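Local coordinates for protein cytolethal distending toxin subunit B (Escherichia coli, PDB 2F1N) that nicks DNA as the endonuclease subunit of a tripartite toxin, very probably damaging DNA in intoxicated cells and thereby causing G2/M cell-cycle arrest, at residues S32-N37 and I95-V100; W82-N87 and Q91-Y96. All blocks are in the same frame, centred on the assembly; numbering follows the deposited sequence.

Overall arrangement
Contacts 1 and 2 meet on strand 92-98 and share I95, with their centres about 13 Å apart. Contact 1 is the deeper: its centre lies about 12 Å from the centre of the chain, all three touching residues are buried, and helix 31-42 meets the sheet there through carbon-carbon packing without a hydrogen bond. Contact 2, whose centre is about 19 Å from that of the chain, joins strand 92-98 to its antiparallel neighbour 78-83; there backbone hydrogen bonds are added to apolar packing, and five of its ten touching residues are exposed. The two also touch directly, W34 O lying 3.4 Å from W82 CH2. Helix 31-42 lies over the face carrying W82, V93 and I95, with W34 on I95 and I42 on W82 and V93.

Contact 1. Residues S32-N37 and I95-V100; sequences SKWNIN and IYFSAV
The W34 indole reaches from helix 31-42 to overlap I95 and F97 on strand 92-98, a helix-on-sheet contact at one of the two beta sheets of this DNase I-like fold. The backbones stay well apart, the nearest CA atoms, those of W34 and I95, being 11.2 Å from each other, so side chains alone bridge the gap. W34 has CG beside its backbone N and anti to its carbonyl carbon (chi1 -81°), and this places the six-membered ring at the strand. I95 comes from the opposite direction: its CD1 lies 3.8 Å from W34 CZ3, while the other branch, CG2, stands 4.1 Å from W34 CH2. Both methyls meet the benzo end of the indole, CD1 obliquely to its plane.

F97, two residues further on and on the same face of the strand, takes the neighbouring corner of that ring. Its chi1 of -159° holds CG anti to the backbone N, and W34 CZ2 arrives at the phenyl edge, close to the phenyl plane. The buried area is modest, 127 Å² over both segments, because three residues make the whole contact; A110 and V112 of strand 109-113 and the loop residue P60 also pack on W34. The polar side of the indole is engaged as well, since NE1 is hydrogen-bonded to A56 O, a bond that would restrain rotation of the buried ring. F97 makes its approach through CE2, 3.9 Å from W34 CZ2.

Contact 2. Residues W82-N87 and Q91-Y96; sequences WNLSTN and QQVYIY
W82 and V93 form the apolar centre of this antiparallel beta hairpin, their side chains lying side by side on one face of the sheet with W82 CE3 3.6 Å from V93 CG2. With CG anti to the backbone N (chi1 -175°), the indole also reaches I95, two residues beyond V93 on the partner strand, CE3 coming 3.7 Å from I95 CD1. L84 closes in from the loop end: its CD2 sits 3.5 Å above the centre of the W82 ring, and its CD1 meets V93 CG1 with the two side chains crossing at about a right angle. I42 of helix 31-42 packs on W82, L84 and V93.

W82 and V93 are a hydrogen-bonded pair, W82 N to V93 O at 2.8 Å and V93 N to W82 O at 2.9 Å. The next pair, N83 and Q92, is non-hydrogen-bonded, and its side chains cross on the opposite face, where both residues are exposed, their amide planes 79° apart.

Beyond the paired strands, Q91 O accepts from L84 N at 2.8 Å and only weakly from S85 N. S85 then makes an ST turn in the connecting loop, its OG accepting from N87 N at 3.2 Å.

Contact 1. Residues S32-N37 and I95-V100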
loop_
_atom_site.group_PDB
_atom_site.type_symbol
_atom_site.label_atom_id
_atom_site.label_comp_id
_atom_site.label_asym_id
_atom_site.label_seq_id
_atom_site.Cartn_x
_atom_site.Cartn_y
_atom_site.Cartn_z
ATOM N N SER A 32 -0.343 0.848 -19.975
ATOM C CA SER A 32 1.125 0.835 -19.936
ATOM C C SER A 32 1.673 0.889 -18.528
ATOM O O SER A 32 2.603 0.170 -18.201
ATOM C CB SER A 32 1.748 1.947 -20.791
ATOM O OG SER A 32 1.542 1.649 -22.171
ATOM N N LYS A 33 1.089 1.743 -17.695
ATOM C CA LYS A 33 1.553 1.844 -16.327
ATOM C C LYS A 33 1.431 0.507 -15.621
ATOM O O LYS A 33 2.321 0.173 -14.838
ATOM C CB LYS A 33 0.826 2.929 -15.569
ATOM C CG LYS A 33 1.360 4.319 -15.943
ATOM C CD LYS A 33 0.429 5.408 -15.441
ATOM C CE LYS A 33 1.064 6.780 -15.759
ATOM N NZ LYS A 33 0.331 7.922 -15.162
ATOM N N TRP A 34 0.362 -0.252 -15.896
ATOM C CA TRP A 34 0.291 -1.616 -15.346
ATOM C C TRP A 34 1.162 -2.623 -16.090
ATOM O O TRP A 34 2.005 -3.259 -15.480
ATOM C CB TRP A 34 -1.140 -2.119 -15.283
ATOM C CG TRP A 34 -1.856 -1.583 -14.077
ATOM C CD1 TRP A 34 -2.621 -0.421 -13.988
ATOM C CD2 TRP A 34 -1.928 -2.213 -12.787
ATOM N NE1 TRP A 34 -3.109 -0.286 -12.706
ATOM C CE2 TRP A 34 -2.726 -1.377 -11.959
ATOM C CE3 TRP A 34 -1.353 -3.374 -12.243
ATOM C CZ2 TRP A 34 -2.984 -1.666 -10.612
ATOM C CZ3 TRP A 34 -1.670 -3.710 -10.920
ATOM C CH2 TRP A 34 -2.459 -2.846 -10.119
ATOM N N ASN A 35 0.973 -2.748 -17.422
ATOM C CA ASN A 35 1.629 -3.853 -18.167
ATOM C C ASN A 35 3.127 -3.703 -18.289
ATOM O O ASN A 35 3.833 -4.713 -18.382
ATOM C CB ASN A 35 1.026 -4.110 -19.572
ATOM C CG ASN A 35 1.464 -5.492 -20.177
ATOM O OD1 ASN A 35 1.461 -6.548 -19.507
ATOM N ND2 ASN A 35 1.841 -5.476 -21.471
ATOM N N ILE A 36 3.600 -2.455 -18.250
ATOM C CA ILE A 36 5.046 -2.206 -18.215
ATOM C C ILE A 36 5.591 -1.866 -16.835
ATOM O O ILE A 36 6.396 -2.617 -16.303
ATOM C CB ILE A 36 5.454 -1.120 -19.264
ATOM C CG1 ILE A 36 4.791 -1.427 -20.600
ATOM C CG2 ILE A 36 6.998 -1.040 -19.379
ATOM C CD1 ILE A 36 5.317 -2.658 -21.269
ATOM N N ASN A 37 5.137 -0.768 -16.238
ATOM C CA ASN A 37 5.787 -0.238 -15.033
ATOM C C ASN A 37 5.488 -1.035 -13.774
ATOM O O ASN A 37 6.400 -1.416 -13.067
ATOM C CB ASN A 37 5.469 1.228 -14.841
ATOM C CG ASN A 37 5.795 2.043 -16.099
ATOM O OD1 ASN A 37 6.953 2.055 -16.563
ATOM N ND2 ASN A 37 4.805 2.684 -16.657
ATOM N N ILE A 95 -4.010 -9.478 -7.557
ATOM C CA ILE A 95 -4.284 -8.047 -7.403
ATOM C C ILE A 95 -5.528 -7.861 -6.579
ATOM O O ILE A 95 -6.552 -8.515 -6.839
ATOM C CB ILE A 95 -4.514 -7.378 -8.818
ATOM C CG1 ILE A 95 -3.279 -7.561 -9.728
ATOM C CG2 ILE A 95 -4.801 -5.867 -8.614
ATOM C CD1 ILE A 95 -3.539 -6.970 -11.171
ATOM N N TYR A 96 -5.490 -6.968 -5.596
ATOM C CA TYR A 96 -6.714 -6.662 -4.824
ATOM C C TYR A 96 -7.018 -5.240 -5.202
ATOM O O TYR A 96 -6.203 -4.302 -4.979
ATOM C CB TYR A 96 -6.430 -6.824 -3.294
ATOM C CG TYR A 96 -6.095 -8.257 -3.074
ATOM C CD1 TYR A 96 -7.125 -9.202 -2.891
ATOM C CD2 TYR A 96 -4.771 -8.720 -3.222
ATOM C CE1 TYR A 96 -6.842 -10.577 -2.772
ATOM C CE2 TYR A 96 -4.485 -10.090 -3.146
ATOM C CZ TYR A 96 -5.521 -11.004 -2.915
ATOM O OH TYR A 96 -5.245 -12.369 -2.870
ATOM N N PHE A 97 -8.163 -5.071 -5.849
ATOM C CA PHE A 97 -8.443 -3.788 -6.512
ATOM C C PHE A 97 -9.712 -3.170 -5.985
ATOM O O PHE A 97 -10.737 -3.855 -5.935
ATOM C CB PHE A 97 -8.517 -3.999 -8.039
ATOM C CG PHE A 97 -8.289 -2.728 -8.824
ATOM C CD1 PHE A 97 -9.296 -1.837 -8.995
ATOM C CD2 PHE A 97 -7.014 -2.444 -9.365
ATOM C CE1 PHE A 97 -9.094 -0.638 -9.689
ATOM C CE2 PHE A 97 -6.802 -1.223 -10.078
ATOM C CZ PHE A 97 -7.853 -0.341 -10.206
ATOM N N SER A 98 -9.671 -1.872 -5.662
ATOM C CA SER A 98 -10.891 -1.178 -5.228
ATOM C C SER A 98 -11.166 -0.019 -6.155
ATOM O O SER A 98 -10.407 0.938 -6.148
ATOM C CB SER A 98 -10.776 -0.603 -3.823
ATOM O OG SER A 98 -10.593 -1.660 -2.920
ATOM N N ALA A 99 -12.221 -0.132 -6.949
ATOM C CA ALA A 99 -12.751 0.999 -7.686
ATOM C C ALA A 99 -13.427 1.914 -6.641
ATOM O O ALA A 99 -14.459 1.574 -6.046
ATOM C CB ALA A 99 -13.737 0.511 -8.717
ATOM N N VAL A 100 -12.812 3.043 -6.376
ATOM C CA VAL A 100 -13.307 3.966 -5.372
ATOM C C VAL A 100 -14.429 4.735 -6.042
ATOM O O VAL A 100 -15.547 4.774 -5.534
ATOM C CB VAL A 100 -12.176 4.888 -4.876
ATOM C CG1 VAL A 100 -12.725 6.070 -4.073
ATOM C CG2 VAL A 100 -11.178 4.055 -4.024
#

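Contact 2. Residues W82-N87 and Q91-Y96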
loop_
_atom_site.group_PDB
_atom_site.type_symbol
_atom_site.label_atom_id
_atom_site.label_comp_id
_atom_site.label_asym_id
_atom_site.label_seq_id
_atom_site.Cartn_x
_atom_site.Cartn_y
_atom_site.Cartn_z
ATOM N N TRP A 82 -3.376 -12.414 -12.081
ATOM C CA TRP A 82 -2.703 -11.808 -13.237
ATOM C C TRP A 82 -1.576 -12.734 -13.626
ATOM O O TRP A 82 -0.559 -12.880 -12.918
ATOM C CB TRP A 82 -2.209 -10.389 -12.880
ATOM C CG TRP A 82 -1.596 -9.578 -14.004
ATOM C CD1 TRP A 82 -1.754 -9.752 -15.371
ATOM C CD2 TRP A 82 -0.739 -8.445 -13.834
ATOM N NE1 TRP A 82 -1.045 -8.775 -16.046
ATOM C CE2 TRP A 82 -0.429 -7.952 -15.126
ATOM C CE3 TRP A 82 -0.231 -7.771 -12.708
ATOM C CZ2 TRP A 82 0.413 -6.836 -15.325
ATOM C CZ3 TRP A 82 0.588 -6.617 -12.904
ATOM C CH2 TRP A 82 0.881 -6.175 -14.212
ATOM N N ASN A 83 -1.771 -13.401 -14.777
ATOM C CA ASN A 83 -0.776 -14.378 -15.249
ATOM C C ASN A 83 0.315 -13.616 -15.967
ATOM O O ASN A 83 0.018 -12.873 -16.893
ATOM C CB ASN A 83 -1.429 -15.408 -16.194
ATOM C CG ASN A 83 -0.511 -16.610 -16.501
ATOM O OD1 ASN A 83 0.703 -16.503 -16.466
ATOM N ND2 ASN A 83 -1.112 -17.752 -16.812
ATOM N N LEU A 84 1.565 -13.764 -15.534
ATOM C CA LEU A 84 2.643 -12.899 -16.032
ATOM C C LEU A 84 3.531 -13.612 -17.049
ATOM O O LEU A 84 4.255 -12.963 -17.808
ATOM C CB LEU A 84 3.517 -12.394 -14.871
ATOM C CG LEU A 84 2.853 -11.466 -13.847
ATOM C CD1 LEU A 84 3.800 -11.109 -12.731
ATOM C CD2 LEU A 84 2.358 -10.164 -14.539
ATOM N N SER A 85 3.509 -14.943 -17.019
ATOM C CA SER A 85 4.389 -15.788 -17.858
ATOM C C SER A 85 4.201 -17.226 -17.428
ATOM O O SER A 85 3.670 -17.475 -16.357
ATOM C CB SER A 85 5.878 -15.414 -17.689
ATOM O OG SER A 85 6.739 -16.209 -18.520
ATOM N N THR A 86 4.606 -18.175 -18.277
ATOM C CA THR A 86 4.633 -19.587 -17.867
ATOM C C THR A 86 6.063 -20.144 -17.810
ATOM O O THR A 86 6.287 -21.344 -18.024
ATOM C CB THR A 86 3.704 -20.491 -18.744
ATOM O OG1 THR A 86 2.446 -19.833 -18.974
ATOM C CG2 THR A 86 3.289 -21.748 -17.965
ATOM N N ASN A 87 7.016 -19.257 -17.516
ATOM C CA ASN A 87 8.422 -19.611 -17.342
ATOM C C ASN A 87 8.980 -18.799 -16.186
ATOM O O ASN A 87 9.208 -19.335 -15.094
ATOM C CB ASN A 87 9.253 -19.331 -18.612
ATOM C CG ASN A 87 8.448 -19.483 -19.898
ATOM O OD1 ASN A 87 8.282 -20.596 -20.417
ATOM N ND2 ASN A 87 7.938 -18.364 -20.416
ATOM N N GLN A 91 5.396 -16.414 -11.736
ATOM C CA GLN A 91 4.530 -16.788 -12.867
ATOM C C GLN A 91 3.153 -16.091 -12.812
ATOM O O GLN A 91 2.576 -15.719 -13.832
ATOM C CB GLN A 91 4.351 -18.313 -12.920
ATOM C CG GLN A 91 5.669 -19.115 -13.067
ATOM C CD GLN A 91 5.452 -20.618 -13.322
ATOM O OE1 GLN A 91 6.045 -21.184 -14.238
ATOM N NE2 GLN A 91 4.624 -21.259 -12.495
ATOM N N GLN A 92 2.608 -15.923 -11.622
ATOM C CA GLN A 92 1.346 -15.177 -11.504
ATOM C C GLN A 92 1.349 -14.324 -10.250
ATOM O O GLN A 92 2.017 -14.646 -9.254
ATOM C CB GLN A 92 0.155 -16.116 -11.433
ATOM C CG GLN A 92 -0.017 -17.046 -12.623
ATOM C CD GLN A 92 -1.394 -17.678 -12.638
ATOM O OE1 GLN A 92 -2.140 -17.544 -13.625
ATOM N NE2 GLN A 92 -1.736 -18.368 -11.554
ATOM N N VAL A 93 0.551 -13.268 -10.263
ATOM C CA VAL A 93 0.427 -12.466 -9.048
ATOM C C VAL A 93 -1.060 -12.231 -8.781
ATOM O O VAL A 93 -1.890 -12.368 -9.702
ATOM C CB VAL A 93 1.199 -11.112 -9.125
ATOM C CG1 VAL A 93 2.763 -11.320 -9.145
ATOM C CG2 VAL A 93 0.676 -10.224 -10.275
ATOM N N TYR A 94 -1.374 -11.843 -7.557
ATOM C CA TYR A 94 -2.740 -11.532 -7.145
ATOM C C TYR A 94 -2.903 -10.026 -7.020
ATOM O O TYR A 94 -2.044 -9.338 -6.483
ATOM C CB TYR A 94 -3.051 -12.203 -5.769
ATOM C CG TYR A 94 -3.262 -13.688 -5.905
ATOM C CD1 TYR A 94 -2.180 -14.550 -5.922
ATOM C CD2 TYR A 94 -4.552 -14.193 -6.016
ATOM C CE1 TYR A 94 -2.376 -15.953 -6.075
ATOM C CE2 TYR A 94 -4.773 -15.538 -6.138
ATOM C CZ TYR A 94 -3.672 -16.419 -6.142
ATOM O OH TYR A 94 -3.882 -17.774 -6.261
ATOM N N ILE A 95 -4.010 -9.478 -7.557
ATOM C CA ILE A 95 -4.284 -8.047 -7.403
ATOM C C ILE A 95 -5.528 -7.861 -6.579
ATOM O O ILE A 95 -6.552 -8.515 -6.839
ATOM C CB ILE A 95 -4.514 -7.378 -8.818
ATOM C CG1 ILE A 95 -3.279 -7.561 -9.728
ATOM C CG2 ILE A 95 -4.801 -5.867 -8.614
ATOM C CD1 ILE A 95 -3.539 -6.970 -11.171
ATOM N N TYR A 96 -5.490 -6.968 -5.596
ATOM C CA TYR A 96 -6.714 -6.662 -4.824
ATOM C C TYR A 96 -7.018 -5.240 -5.202
ATOM O O TYR A 96 -6.203 -4.302 -4.979
ATOM C CB TYR A 96 -6.430 -6.824 -3.294
ATOM C CG TYR A 96 -6.095 -8.257 -3.074
ATOM C CD1 TYR A 96 -7.125 -9.202 -2.891
ATOM C CD2 TYR A 96 -4.771 -8.720 -3.222
ATOM C CE1 TYR A 96 -6.842 -10.577 -2.772
ATOM C CE2 TYR A 96 -4.485 -10.090 -3.146
ATOM C CZ TYR A 96 -5.521 -11.004 -2.915
ATOM O OH TYR A 96 -5.245 -12.369 -2.870
#